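Local coordinates for succinate--CoA ligase subunit alpha (Campylobacter jejuni, PDB 6MEL), which forms the alpha subunit of a two-chain ligase, joining a Rossmann-type domain to a second alpha/beta domain with a mixed sheet, at residues P229-F233 with I271-P277; A161-V165 with P277-G281; V73-V78 with V95-P101; L150-S154 with V176-G180; I128-E132 with I142-G146. One frame throughout, in Å; residues are numbered along the deposited sequence.

Interaction 1: residues P229-F233 with I271-P277; sequences PVVAF and IHVVDSP
The ring of Phe233 receives Pro277 over one face: CB of the proline stands 3.9 Å from the ring centroid, displaced toward the rim, in a CH-pi contact. This ring lies at one end of a beta-alpha-beta unit, in which strand 230-235 passes through helix 259-268 to the short parallel strand 272-273 at the margin of the sheet. At the ring's edge lie two carbonyls, with Asp275 O in the plane, 3.5 Å from Phe233 CE1, and Val274 O near that plane, 3.4 Å from Phe233 CD1. At the other end of the pairing, the imidazole of His272 is met edge-on and in plane by a water 2.7 Å from ND1, and the same water accepts from Val230 N. Between the two rings the backbones are stitched by His272 N to Val230 O, Ala232 N to His272 O and Val274 N to Ala232 O, each 2.9 Å long. With its ring trans to the backbone N (chi1 174°), Phe233 extends past the last of these bonds into the bend at 275-277. Val231 and His272 face helix 280-288, where both meet Ile287, whereas Ala232 and Val273 turn to Leu266 of helix 259-268. The exposed Asp275 forms a salt bridge with Lys263. On the Leu266 side, the gamma branch CG2 of Ile271 bears directly on the methyl CB of Ala232 at 3.7 Å.

Interaction 2: residues A161-V165 with P277-G281; sequences AANQV and PALIG
Gln164 reaches out from helix 156-167 and lays its amide across the turn that opens helix 280-288. Its aliphatic start passes over Gly281, CB lying 3.8 Å from the glycine CA, and the chain then runs extended (chi2 175°) until both amide atoms find backbone partners. NE2 donates to Pro277 O over 2.7 Å, almost straight at 176°, in the plane of the amide and onto a lone pair of the carbonyl. OE1 accepts from Gly281 N at 3.0 Å, the donor lying in the plane of the side-chain carbonyl. Leu279 holds the N-cap position, so Gly281 belongs to the first turn, where amide hydrogens have no preceding helical carbonyls to receive them. Glu160 of the same helix also takes a hydrogen bond from NE2, which further fixes the rotation of the amide. With no side chain on Gly281, the two backbones come close, its CA lying 4.3 Å from that of Val165. Deeper in, Ala161 CB meets Ile280 CD1 at 4.0 Å. Because the amide presents its oxygen to the N-terminal end of a helix, the partial positive charge there would probably polarise that oxygen and strengthen its bond, while NE2 serves the carbonyl of the preceding turn.

Interaction 3: residues V73-V78 with V95-P101; sequences VPAFAV and VITEHTP
Thr97, Val78 and Ala75 form the dense part of this contact, in which two loops at the C-terminal ends of the neighbouring parallel strands 68-71 and 92-95 close on each other in the Rossmann-type domain. Thr97 OG1 donates to Val73 O across 2.6 Å, reaching the carbonyl with a 26° tilt from its plane. A chi1 of -52° turns this hydroxyl to Val73 O and leaves the methyl CG2 along the same backbone, between Val73 O and Ala75 N. Val78, at the start of helix 78-87, is wedged among three residues. Its CG1 crosses CG1 of Val95 at 3.7 Å, its CG2 slides past Thr97 CB in the opposite sense, and Thr100 comes in at about a right angle, with OG1 3.4 Å from Val78 CB. The methyl CB of Ala75 is packed just as closely between two backbone carbonyls, 3.5 Å from Glu98 O and 3.4 Å from His99 O. Toward solvent the fit is looser: Pro74 and Glu98 lie at the rim, and the exposed side chains of Phe76 and His99 turn outward, each packing on the chain of the partner protein. Thr97 is also tied through its backbone to Asn123. One short hydroxyl-to-carbonyl bond is thus the single hydrogen bond between the two segments and fixes the Thr97 hydroxyl on Val73 O; the rest is van der Waals packing of methyl groups on each other, on carbonyl oxygens and on the Thr100 hydroxyl.

Interaction 4: residues L150-S154 with V176-G180; sequences LISKS and VGIGG
An ST turn closes the end of strand 148-152 exactly where Ser152 pairs with the neighbouring strand: its OG accepts from Ser154 N at 3.0 Å, while its carbonyl O takes the amide of Ile178 at 2.7 Å. Ser152 OG is also hydrogen-bonded to Thr158 OG1. Behind the turn, Val176 N donates to Leu150 O and Ser152 N to Val176 O, both 2.9 Å. This is the parallel pairing of a beta-alpha-beta unit, strand 148-152, helix 156-167 and strand 172-177, buried near the centre of the chain. Ile151 and Ile178 then meet by their branches, CG2 to CG2 at 3.7 Å, on the side covered by helix 188-197. Ile178 has its CG1 between the backbone N and the carbonyl carbon (chi1 62°), a setting that brings this atom to 3.5 Å from Ser152 O. Where the strand pairing ends, a water accepts from Gly179 N at 2.9 Å and lies beside Ser152 O. Lys153 stretches away fully extended to a salt bridge with Glu215, and the base of its chain stays behind: CG touches Gly179 O at 3.4 Å and crosses the side chain of Ile178.

Interaction 5: residues I128-E132 with I142-G146; sequences ITSEE and IFKKG
Ile128 presses its CG2 methyl onto the ring of Phe143, 3.8 Å from the centroid and only 9° off the ring normal, so the CH-pi contact falls over the centre of the face. The other branch follows, CD1 reaching Phe143 CD2 at 3.9 Å. Near the plane of the ring, at its edge, is Ser130 OG, 3.5 Å from Phe143 CB. Farther out the contact turns polar. Glu131 OE2 accepts from Lys145 N over 3.0 Å; the bond is nearly straight at the hydrogen, yet it arrives from well above the carboxylate plane, 60° out of it. Lys145 runs long before bending at its last torsion (chi4 76°), which brings NZ to 3.7 Å from Glu132 OE2 in a long salt bridge. A water donates to Ser130 O and is weakly held by the same ammonium group. In the second shell, Ser130 OG is bonded to Ile172 O, Glu132 OE1 receives Lys7 N, and Tyr159 and Ala162 of helix 156-167 pack against the phenylalanine. Glu131 adopts a positive phi, and Glu132 N returns to Thr129 O at 2.9 Å. Residues 129-132 thus make a type II beta turn, which links the antiparallel strands 126-129 and 133-136 as a beta hairpin at the margin of the mixed sheet.

Overall arrangement
Placement in the fold sets the chemistry of each contact. Interactions 1 and 4 are buried parallel strand pairings in one sheet, built on backbone bonds with apolar side chains beside them; interaction 4 lies near the chain's centre and interaction 1 at the sheet margin. Interaction 2 trades backbone pairing for one glutamine amide and shares Pro277 with interaction 1. Its Ala162 CB touches both Leu150 CD2 of interaction 4 and Phe143 CE1 of interaction 5, so helix 156-167 links three contacts. Interaction 5 is half surface, with charged groups outside an aromatic core. Interaction 3, in the other domain, is a partly buried loop-loop contact held by one hydroxyl bond and methyl packing, its nearest atoms about 6 Å from interaction 4.

Interaction 1: residues P229-F233 with I271-P277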
# COMPACT_ATOMS: atom_id res chain seq x y z
N PRO A 229 28.25 4.03 -9.76
CA PRO A 229 27.77 4.64 -8.53
C PRO A 229 26.24 4.67 -8.45
O PRO A 229 25.57 4.95 -9.45
CB PRO A 229 28.28 6.08 -8.54
CG PRO A 229 29.22 6.17 -9.72
CD PRO A 229 29.04 4.94 -10.58
N VAL A 230 25.73 4.47 -7.23
CA VAL A 230 24.34 4.45 -6.92
C VAL A 230 24.05 5.45 -5.80
O VAL A 230 24.72 5.42 -4.74
CB VAL A 230 23.89 3.05 -6.51
CG1 VAL A 230 22.43 3.07 -6.10
CG2 VAL A 230 24.13 2.05 -7.63
N VAL A 231 23.05 6.31 -6.04
CA VAL A 231 22.51 7.22 -5.07
C VAL A 231 21.15 6.67 -4.67
O VAL A 231 20.37 6.33 -5.56
CB VAL A 231 22.37 8.62 -5.67
CG1 VAL A 231 21.58 9.57 -4.75
CG2 VAL A 231 23.72 9.24 -6.00
N ALA A 232 20.85 6.67 -3.37
CA ALA A 232 19.56 6.19 -2.85
C ALA A 232 18.92 7.24 -1.95
O ALA A 232 19.59 7.90 -1.14
CB ALA A 232 19.68 4.89 -2.11
N PHE A 233 17.60 7.39 -2.15
CA PHE A 233 16.75 8.09 -1.21
C PHE A 233 15.59 7.15 -0.88
O PHE A 233 14.93 6.66 -1.79
CB PHE A 233 16.21 9.42 -1.75
CG PHE A 233 15.21 10.06 -0.80
CD1 PHE A 233 15.64 10.69 0.36
CD2 PHE A 233 13.86 9.91 -0.98
CE1 PHE A 233 14.73 11.20 1.28
CE2 PHE A 233 12.95 10.40 -0.05
CZ PHE A 233 13.39 11.04 1.08
N ILE A 271 26.52 2.25 -0.89
CA ILE A 271 25.60 3.11 -1.69
C ILE A 271 25.67 4.54 -1.14
O ILE A 271 25.84 4.76 0.08
CB ILE A 271 24.17 2.52 -1.70
CG1 ILE A 271 24.07 1.25 -2.56
CG2 ILE A 271 23.15 3.56 -2.15
CD1 ILE A 271 24.86 0.05 -2.04
N HIS A 272 25.54 5.54 -2.01
CA HIS A 272 25.47 6.93 -1.56
C HIS A 272 24.05 7.26 -1.10
O HIS A 272 23.20 7.62 -1.90
CB HIS A 272 25.90 7.93 -2.65
CG HIS A 272 27.33 7.85 -3.10
ND1 HIS A 272 27.83 6.77 -3.80
CD2 HIS A 272 28.34 8.74 -3.02
CE1 HIS A 272 29.10 7.01 -4.12
NE2 HIS A 272 29.43 8.20 -3.65
N VAL A 273 23.82 7.25 0.21
CA VAL A 273 22.52 7.42 0.77
C VAL A 273 22.34 8.90 1.10
O VAL A 273 23.18 9.49 1.72
CB VAL A 273 22.30 6.56 2.03
CG1 VAL A 273 20.97 6.89 2.67
CG2 VAL A 273 22.37 5.09 1.70
N VAL A 274 21.22 9.47 0.67
CA VAL A 274 20.89 10.88 0.90
C VAL A 274 19.77 10.95 1.93
O VAL A 274 18.74 10.25 1.74
CB VAL A 274 20.47 11.49 -0.46
CG1 VAL A 274 19.81 12.84 -0.33
CG2 VAL A 274 21.68 11.60 -1.37
N ASP A 275 19.92 11.81 2.95
CA ASP A 275 18.93 11.94 4.01
C ASP A 275 17.82 12.89 3.57
O ASP A 275 16.64 12.62 3.81
CB ASP A 275 19.56 12.41 5.32
CG ASP A 275 20.47 11.36 5.94
OD1 ASP A 275 20.13 10.13 5.88
OD2 ASP A 275 21.53 11.74 6.42
N SER A 276 18.18 14.02 2.96
CA SER A 276 17.19 15.02 2.60
C SER A 276 16.80 14.80 1.15
O SER A 276 17.67 14.76 0.29
CB SER A 276 17.70 16.44 2.75
OG SER A 276 16.87 17.35 2.02
N PRO A 277 15.50 14.74 0.81
CA PRO A 277 15.11 14.53 -0.57
C PRO A 277 15.43 15.72 -1.49
O PRO A 277 15.29 15.62 -2.70
CB PRO A 277 13.59 14.36 -0.45
CG PRO A 277 13.24 15.24 0.70
CD PRO A 277 14.33 14.93 1.70
O HOH W 1 27.72 4.34 -5.08

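Interaction 2: residues A161-V165 with P277-G281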
# COMPACT_ATOMS: atom_id res chain seq x y z
N ALA A 161 13.17 14.29 -8.37
CA ALA A 161 14.58 13.82 -8.45
C ALA A 161 15.16 14.13 -9.83
O ALA A 161 16.26 14.70 -9.95
CB ALA A 161 14.67 12.36 -8.12
N ALA A 162 14.39 13.82 -10.88
CA ALA A 162 14.84 14.04 -12.24
C ALA A 162 15.15 15.52 -12.43
O ALA A 162 16.18 15.89 -13.00
CB ALA A 162 13.81 13.55 -13.23
N ASN A 163 14.27 16.37 -11.91
CA ASN A 163 14.42 17.80 -12.08
C ASN A 163 15.68 18.28 -11.36
O ASN A 163 16.41 19.17 -11.90
CB ASN A 163 13.16 18.54 -11.64
CG ASN A 163 13.05 19.92 -12.24
OD1 ASN A 163 13.33 20.08 -13.42
ND2 ASN A 163 12.71 20.90 -11.42
N GLN A 164 15.94 17.76 -10.14
CA GLN A 164 17.15 18.14 -9.42
C GLN A 164 18.40 17.75 -10.25
O GLN A 164 19.45 18.44 -10.26
CB GLN A 164 17.22 17.50 -8.04
CG GLN A 164 16.22 18.05 -7.03
CD GLN A 164 16.32 17.24 -5.76
OE1 GLN A 164 17.35 16.63 -5.52
NE2 GLN A 164 15.26 17.20 -4.95
N VAL A 165 18.34 16.61 -10.92
CA VAL A 165 19.50 16.15 -11.64
C VAL A 165 19.71 17.06 -12.87
O VAL A 165 20.86 17.39 -13.19
CB VAL A 165 19.34 14.68 -12.03
CG1 VAL A 165 20.37 14.27 -13.08
CG2 VAL A 165 19.40 13.77 -10.81
N PRO A 277 15.50 14.74 0.81
CA PRO A 277 15.11 14.53 -0.57
C PRO A 277 15.43 15.72 -1.49
O PRO A 277 15.29 15.62 -2.70
CB PRO A 277 13.59 14.36 -0.45
CG PRO A 277 13.24 15.24 0.70
CD PRO A 277 14.33 14.93 1.70
N ALA A 278 15.82 16.85 -0.89
CA ALA A 278 16.17 18.04 -1.67
C ALA A 278 17.55 17.90 -2.29
O ALA A 278 17.82 18.66 -3.19
CB ALA A 278 16.14 19.28 -0.81
N LEU A 279 18.37 16.94 -1.83
CA LEU A 279 19.81 16.91 -2.14
C LEU A 279 20.22 15.72 -3.03
O LEU A 279 21.40 15.37 -3.10
CB LEU A 279 20.55 16.89 -0.81
CG LEU A 279 20.23 18.04 0.15
CD1 LEU A 279 21.20 18.02 1.33
CD2 LEU A 279 20.30 19.40 -0.55
N ILE A 280 19.26 15.14 -3.78
CA ILE A 280 19.56 14.04 -4.70
C ILE A 280 20.43 14.54 -5.86
O ILE A 280 21.40 13.87 -6.25
CB ILE A 280 18.26 13.37 -5.18
CG1 ILE A 280 17.49 12.74 -4.02
CG2 ILE A 280 18.53 12.34 -6.27
CD1 ILE A 280 16.05 12.36 -4.38
N GLY A 281 20.03 15.66 -6.48
CA GLY A 281 20.83 16.29 -7.53
C GLY A 281 22.26 16.59 -7.05
O GLY A 281 23.23 16.30 -7.72

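Interaction 3: residues V73-V78 with V95-P101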
# COMPACT_ATOMS: atom_id res chain seq x y z
N VAL A 73 -6.12 -0.00 -18.01
CA VAL A 73 -7.45 -0.51 -17.69
C VAL A 73 -7.72 -0.33 -16.20
O VAL A 73 -6.81 -0.24 -15.38
CB VAL A 73 -7.62 -1.97 -18.10
CG1 VAL A 73 -7.35 -2.19 -19.58
CG2 VAL A 73 -6.78 -2.89 -17.19
N PRO A 74 -9.00 -0.28 -15.80
CA PRO A 74 -9.35 -0.11 -14.40
C PRO A 74 -8.84 -1.28 -13.55
O PRO A 74 -8.53 -2.35 -14.04
CB PRO A 74 -10.90 -0.12 -14.40
CG PRO A 74 -11.31 0.17 -15.87
CD PRO A 74 -10.19 -0.44 -16.68
N ALA A 75 -8.79 -1.04 -12.25
CA ALA A 75 -8.21 -1.92 -11.27
C ALA A 75 -8.82 -3.33 -11.33
O ALA A 75 -8.08 -4.31 -11.18
CB ALA A 75 -8.38 -1.30 -9.91
N PHE A 76 -10.13 -3.42 -11.60
CA PHE A 76 -10.80 -4.67 -11.62
C PHE A 76 -10.40 -5.51 -12.84
O PHE A 76 -10.72 -6.68 -12.86
CB PHE A 76 -12.33 -4.53 -11.51
CG PHE A 76 -12.96 -3.70 -12.61
CD1 PHE A 76 -13.16 -4.23 -13.88
CD2 PHE A 76 -13.40 -2.40 -12.36
CE1 PHE A 76 -13.74 -3.48 -14.90
CE2 PHE A 76 -13.98 -1.64 -13.38
CZ PHE A 76 -14.16 -2.18 -14.64
N ALA A 77 -9.74 -4.89 -13.83
CA ALA A 77 -9.42 -5.55 -15.10
C ALA A 77 -7.92 -5.83 -15.22
O ALA A 77 -7.48 -6.49 -16.17
CB ALA A 77 -9.94 -4.69 -16.28
N VAL A 78 -7.12 -5.32 -14.29
CA VAL A 78 -5.65 -5.28 -14.45
C VAL A 78 -5.09 -6.71 -14.54
O VAL A 78 -4.33 -7.03 -15.43
CB VAL A 78 -4.93 -4.44 -13.36
CG1 VAL A 78 -3.43 -4.76 -13.30
CG2 VAL A 78 -5.12 -2.93 -13.58
N VAL A 95 2.24 -1.21 -16.44
CA VAL A 95 0.89 -1.17 -15.87
C VAL A 95 0.78 0.06 -14.95
O VAL A 95 1.37 0.08 -13.89
CB VAL A 95 0.55 -2.46 -15.08
CG1 VAL A 95 -0.87 -2.43 -14.56
CG2 VAL A 95 0.81 -3.72 -15.89
N ILE A 96 -0.05 1.02 -15.34
CA ILE A 96 -0.15 2.30 -14.65
C ILE A 96 -1.07 2.21 -13.44
O ILE A 96 -0.75 2.80 -12.40
CB ILE A 96 -0.65 3.39 -15.62
CG1 ILE A 96 0.28 3.51 -16.84
CG2 ILE A 96 -0.83 4.71 -14.90
CD1 ILE A 96 1.75 3.69 -16.52
N THR A 97 -2.20 1.52 -13.59
CA THR A 97 -3.37 1.62 -12.73
C THR A 97 -3.03 1.25 -11.27
O THR A 97 -2.25 0.33 -11.00
CB THR A 97 -4.46 0.67 -13.24
OG1 THR A 97 -4.60 0.98 -14.63
CG2 THR A 97 -5.78 0.76 -12.51
N GLU A 98 -3.61 2.03 -10.36
CA GLU A 98 -3.55 1.83 -8.92
C GLU A 98 -4.79 1.04 -8.45
O GLU A 98 -5.79 1.00 -9.14
CB GLU A 98 -3.49 3.19 -8.21
CG GLU A 98 -3.23 3.08 -6.69
CD GLU A 98 -2.76 4.35 -5.97
OE1 GLU A 98 -3.12 5.43 -6.50
OE2 GLU A 98 -2.00 4.26 -4.89
N HIS A 99 -4.70 0.44 -7.26
CA HIS A 99 -5.78 -0.23 -6.51
C HIS A 99 -6.09 -1.61 -7.09
O HIS A 99 -7.19 -2.13 -6.89
CB HIS A 99 -7.03 0.67 -6.35
CG HIS A 99 -6.75 1.99 -5.73
ND1 HIS A 99 -6.07 2.10 -4.51
CD2 HIS A 99 -6.98 3.25 -6.16
CE1 HIS A 99 -5.95 3.38 -4.19
NE2 HIS A 99 -6.45 4.10 -5.22
N THR A 100 -5.12 -2.24 -7.79
CA THR A 100 -5.31 -3.63 -8.24
C THR A 100 -5.34 -4.55 -7.02
O THR A 100 -4.45 -4.47 -6.17
CB THR A 100 -4.20 -4.06 -9.22
OG1 THR A 100 -4.17 -3.16 -10.32
CG2 THR A 100 -4.39 -5.47 -9.72
N PRO A 101 -6.33 -5.44 -6.84
CA PRO A 101 -6.28 -6.42 -5.75
C PRO A 101 -4.95 -7.19 -5.75
O PRO A 101 -4.46 -7.60 -6.81
CB PRO A 101 -7.52 -7.30 -6.01
CG PRO A 101 -8.47 -6.39 -6.77
CD PRO A 101 -7.55 -5.57 -7.66

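Interaction 4: residues L150-S154 with V176-G180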
# COMPACT_ATOMS: atom_id res chain seq x y z
N LEU A 150 17.35 6.16 -13.44
CA LEU A 150 16.43 6.41 -12.30
C LEU A 150 15.52 5.19 -12.12
O LEU A 150 14.90 4.75 -13.08
CB LEU A 150 15.64 7.64 -12.74
CG LEU A 150 14.93 8.51 -11.73
CD1 LEU A 150 15.52 8.45 -10.34
CD2 LEU A 150 14.91 9.95 -12.26
N ILE A 151 15.43 4.65 -10.90
CA ILE A 151 14.51 3.59 -10.56
C ILE A 151 13.72 4.05 -9.34
O ILE A 151 14.35 4.40 -8.37
CB ILE A 151 15.24 2.27 -10.24
CG1 ILE A 151 16.24 1.87 -11.32
CG2 ILE A 151 14.24 1.15 -9.97
CD1 ILE A 151 17.32 0.95 -10.81
N SER A 152 12.38 4.06 -9.42
CA SER A 152 11.58 4.68 -8.34
C SER A 152 10.26 3.94 -8.10
O SER A 152 9.51 3.66 -9.04
CB SER A 152 11.35 6.12 -8.66
OG SER A 152 10.58 6.76 -7.66
N LYS A 153 9.93 3.77 -6.82
CA LYS A 153 8.66 3.23 -6.40
C LYS A 153 7.58 4.33 -6.38
O LYS A 153 6.38 4.03 -6.05
CB LYS A 153 8.75 2.65 -5.00
CG LYS A 153 9.24 1.22 -4.84
CD LYS A 153 9.32 0.85 -3.38
CE LYS A 153 9.73 -0.58 -3.18
NZ LYS A 153 9.79 -0.92 -1.74
N SER A 154 7.93 5.57 -6.74
CA SER A 154 6.92 6.64 -6.71
C SER A 154 6.77 7.37 -8.06
O SER A 154 7.46 7.05 -9.06
CB SER A 154 7.11 7.60 -5.57
OG SER A 154 8.42 7.69 -5.15
N VAL A 176 12.52 4.59 -14.70
CA VAL A 176 11.52 3.56 -14.57
C VAL A 176 10.80 3.73 -13.23
O VAL A 176 11.40 3.69 -12.16
CB VAL A 176 12.16 2.17 -14.66
CG1 VAL A 176 11.09 1.11 -14.75
CG2 VAL A 176 13.14 2.09 -15.80
N GLY A 177 9.49 3.90 -13.29
CA GLY A 177 8.68 3.82 -12.08
C GLY A 177 8.27 2.36 -11.86
O GLY A 177 7.56 1.85 -12.68
N ILE A 178 8.75 1.71 -10.78
CA ILE A 178 8.53 0.29 -10.57
C ILE A 178 7.24 -0.03 -9.80
O ILE A 178 6.89 -1.20 -9.75
CB ILE A 178 9.74 -0.37 -9.92
CG1 ILE A 178 10.04 0.19 -8.53
CG2 ILE A 178 10.94 -0.32 -10.87
CD1 ILE A 178 11.12 -0.55 -7.82
N GLY A 179 6.59 0.97 -9.20
CA GLY A 179 5.29 0.84 -8.59
C GLY A 179 5.31 0.83 -7.08
O GLY A 179 6.32 0.48 -6.43
N GLY A 180 4.15 1.22 -6.53
CA GLY A 180 3.95 1.40 -5.09
C GLY A 180 3.14 0.28 -4.43
O GLY A 180 2.71 0.43 -3.29
O HOH W 2 6.71 3.85 -9.47

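Interaction 5: residues I128-E132 with I142-G146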
# COMPACT_ATOMS: atom_id res chain seq x y z
N ILE A 128 10.29 6.05 -19.13
CA ILE A 128 10.59 7.10 -20.09
C ILE A 128 12.06 7.02 -20.44
O ILE A 128 12.91 6.92 -19.55
CB ILE A 128 10.20 8.52 -19.58
CG1 ILE A 128 10.57 9.59 -20.61
CG2 ILE A 128 10.82 8.85 -18.22
CD1 ILE A 128 9.85 10.90 -20.44
N THR A 129 12.33 7.10 -21.74
CA THR A 129 13.68 7.30 -22.26
C THR A 129 13.73 8.73 -22.82
O THR A 129 13.08 9.03 -23.82
CB THR A 129 14.09 6.24 -23.28
OG1 THR A 129 14.25 5.02 -22.56
CG2 THR A 129 15.38 6.57 -24.01
N SER A 130 14.47 9.60 -22.12
CA SER A 130 14.49 11.05 -22.29
C SER A 130 14.61 11.41 -23.78
O SER A 130 15.45 10.88 -24.47
CB SER A 130 15.61 11.65 -21.50
OG SER A 130 15.52 11.30 -20.15
N GLU A 131 13.68 12.24 -24.25
CA GLU A 131 13.66 12.80 -25.60
C GLU A 131 13.57 11.69 -26.64
O GLU A 131 13.87 11.94 -27.77
CB GLU A 131 14.90 13.67 -25.85
CG GLU A 131 15.00 14.90 -24.94
CD GLU A 131 16.35 15.61 -25.04
OE1 GLU A 131 17.02 15.44 -26.07
OE2 GLU A 131 16.80 16.22 -24.05
N GLU A 132 13.11 10.48 -26.28
CA GLU A 132 12.93 9.45 -27.29
C GLU A 132 11.51 8.87 -27.23
O GLU A 132 10.87 8.69 -28.26
CB GLU A 132 13.93 8.32 -27.11
CG GLU A 132 15.26 8.50 -27.83
CD GLU A 132 16.04 7.18 -27.95
OE1 GLU A 132 15.62 6.27 -28.76
OE2 GLU A 132 17.05 7.03 -27.20
N ILE A 142 10.33 17.30 -18.37
CA ILE A 142 11.21 17.29 -17.22
C ILE A 142 12.46 16.46 -17.51
O ILE A 142 13.56 16.71 -16.96
CB ILE A 142 10.43 16.73 -16.01
CG1 ILE A 142 9.26 17.63 -15.63
CG2 ILE A 142 11.36 16.46 -14.84
CD1 ILE A 142 9.69 19.03 -15.21
N PHE A 143 12.30 15.43 -18.36
CA PHE A 143 13.34 14.44 -18.63
C PHE A 143 14.21 14.91 -19.80
O PHE A 143 13.87 14.67 -20.96
CB PHE A 143 12.72 13.06 -18.86
CG PHE A 143 12.09 12.52 -17.61
CD1 PHE A 143 12.83 11.74 -16.73
CD2 PHE A 143 10.81 12.90 -17.23
CE1 PHE A 143 12.28 11.32 -15.53
CE2 PHE A 143 10.24 12.42 -16.07
CZ PHE A 143 10.99 11.66 -15.20
N LYS A 144 15.31 15.60 -19.48
CA LYS A 144 16.32 15.97 -20.46
C LYS A 144 17.37 14.87 -20.52
O LYS A 144 17.74 14.32 -19.51
CB LYS A 144 17.00 17.30 -20.11
CG LYS A 144 16.08 18.51 -20.11
CD LYS A 144 15.26 18.66 -21.39
CE LYS A 144 14.43 19.92 -21.45
NZ LYS A 144 13.15 19.64 -22.15
N LYS A 145 17.86 14.60 -21.71
CA LYS A 145 18.75 13.45 -21.93
C LYS A 145 20.05 13.64 -21.15
O LYS A 145 20.58 14.74 -21.11
CB LYS A 145 19.04 13.28 -23.42
CG LYS A 145 19.80 12.02 -23.78
CD LYS A 145 20.13 11.95 -25.26
CE LYS A 145 20.50 10.56 -25.72
NZ LYS A 145 19.29 9.71 -25.84
N GLY A 146 20.53 12.56 -20.54
CA GLY A 146 21.81 12.56 -19.87
C GLY A 146 22.23 11.16 -19.46
O GLY A 146 21.70 10.17 -19.95
O HOH W 3 17.79 9.14 -22.94